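PDB 5EY5: LBCATS-a from Synthetic construct, which probably cleaves indole-3-glycerol phosphate to indole and glyceraldehyde 3-phosphate as the alpha chain of a tryptophan synthase complex. Local coordinates for residues E90-T93 and D94-I97. Sequence-based numbering, arbitrary orientation.
Sequences EKNT and DVPI
The carboxamide of N92 has V95 CG1 over one face, 3.8 Å from N92 CG, while the carboxylate of D94 sits on the opposite side, off the oxygen end of the amide, with D94 OD2 3.6 Å from N92 OD1. At the oxygen edge two backbone amides converge. D94 N approaches almost straight down the C=O bond of the side chain, with 2.9 Å to N92 OD1, although the N-H...O angle is only 140°. V95 N comes in 3.0 Å from N92 OD1, tilted out of the amide plane toward the face that CG1 covers, and its N-H...O angle is straighter, 161°. The first of these bonds makes an Asx turn and the second extends it. N92 can reach round because its CG stands anti to the backbone N (chi1 -172°), which carries the amide forward along the chain.

This is a helix-to-strand connection of the TIM barrel: the loop leads from helix 78-91 to strand 97-100, which runs on to L100 in the glycerol-3-phosphate pocket. With N92 cut back to an alanine, D94 N and V95 N would probably lose their shared acceptor, and a gap would be likely to open beside V95 CG1. R89 NH1 also spans the turn from the helix, binding the backbone oxygens of N92 and V95, and V41 of helix 30-42 packs against both of their side chains.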
loop_
_atom_site.group_PDB
_atom_site.type_symbol
_atom_site.label_atom_id
_atom_site.label_comp_id
_atom_site.label_asym_id
_atom_site.label_seq_id
_atom_site.Cartn_x
_atom_site.Cartn_y
_atom_site.Cartn_z
ATOM N N GLU A 90 -26.142 -6.651 -57.317
ATOM C CA GLU A 90 -27.294 -6.450 -58.184
ATOM C C GLU A 90 -26.884 -5.753 -59.470
ATOM O O GLU A 90 -27.375 -6.093 -60.550
ATOM C CB GLU A 90 -28.378 -5.658 -57.454
ATOM C CG GLU A 90 -29.134 -6.477 -56.419
ATOM C CD GLU A 90 -30.334 -5.740 -55.851
ATOM O OE1 GLU A 90 -30.241 -4.508 -55.663
ATOM O OE2 GLU A 90 -31.373 -6.392 -55.603
ATOM N N LYS A 91 -25.957 -4.796 -59.382
ATOM C CA LYS A 91 -25.578 -3.991 -60.535
ATOM C C LYS A 91 -24.138 -4.189 -60.989
ATOM O O LYS A 91 -23.820 -3.831 -62.125
ATOM C CB LYS A 91 -25.809 -2.500 -60.241
ATOM C CG LYS A 91 -25.535 -1.565 -61.413
ATOM C CD LYS A 91 -26.520 -1.770 -62.560
ATOM C CE LYS A 91 -26.234 -0.821 -63.720
ATOM N NZ LYS A 91 -27.344 -0.767 -64.715
ATOM N N ASN A 92 -23.266 -4.753 -60.154
ATOM C CA ASN A 92 -21.868 -4.973 -60.528
ATOM C C ASN A 92 -21.436 -6.376 -60.108
ATOM O O ASN A 92 -21.057 -6.604 -58.951
ATOM C CB ASN A 92 -20.963 -3.912 -59.911
ATOM C CG ASN A 92 -19.544 -4.000 -60.424
ATOM O OD1 ASN A 92 -19.063 -5.082 -60.768
ATOM N ND2 ASN A 92 -18.866 -2.859 -60.491
ATOM N N THR A 93 -21.463 -7.304 -61.065
ATOM C CA THR A 93 -21.024 -8.681 -60.862
ATOM C C THR A 93 -19.551 -8.889 -61.194
ATOM O O THR A 93 -19.052 -10.012 -61.060
ATOM C CB THR A 93 -21.869 -9.629 -61.718
ATOM O OG1 THR A 93 -21.321 -9.696 -63.043
ATOM C CG2 THR A 93 -23.290 -9.117 -61.809
ATOM N N ASP A 94 -18.851 -7.843 -61.628
ATOM C CA ASP A 94 -17.482 -7.967 -62.108
ATOM C C ASP A 94 -16.446 -7.760 -61.002
ATOM O O ASP A 94 -15.514 -8.561 -60.872
ATOM C CB ASP A 94 -17.240 -6.965 -63.246
ATOM C CG ASP A 94 -18.359 -6.967 -64.277
ATOM O OD1 ASP A 94 -18.328 -7.813 -65.194
ATOM O OD2 ASP A 94 -19.269 -6.117 -64.172
ATOM N N VAL A 95 -16.594 -6.707 -60.201
ATOM C CA VAL A 95 -15.487 -6.243 -59.348
ATOM C C VAL A 95 -15.210 -7.269 -58.255
ATOM O O VAL A 95 -16.138 -7.654 -57.522
ATOM C CB VAL A 95 -15.816 -4.886 -58.735
ATOM C CG1 VAL A 95 -17.010 -5.011 -57.802
ATOM C CG2 VAL A 95 -14.606 -4.359 -57.981
ATOM N N PRO A 96 -13.964 -7.720 -58.085
ATOM C CA PRO A 96 -13.662 -8.624 -56.974
ATOM C C PRO A 96 -13.737 -7.880 -55.651
ATOM O O PRO A 96 -13.235 -6.761 -55.514
ATOM C CB PRO A 96 -12.236 -9.111 -57.276
ATOM C CG PRO A 96 -12.051 -8.846 -58.753
ATOM C CD PRO A 96 -12.840 -7.607 -59.030
ATOM N N ILE A 97 -14.383 -8.511 -54.680
ATOM C CA ILE A 97 -14.549 -7.966 -53.337
ATOM C C ILE A 97 -13.844 -8.904 -52.371
ATOM O O ILE A 97 -14.045 -10.123 -52.430
ATOM C CB ILE A 97 -16.037 -7.812 -52.965
ATOM C CG1 ILE A 97 -16.704 -6.783 -53.866
ATOM C CG2 ILE A 97 -16.204 -7.416 -51.478
ATOM C CD1 ILE A 97 -16.243 -5.373 -53.590
#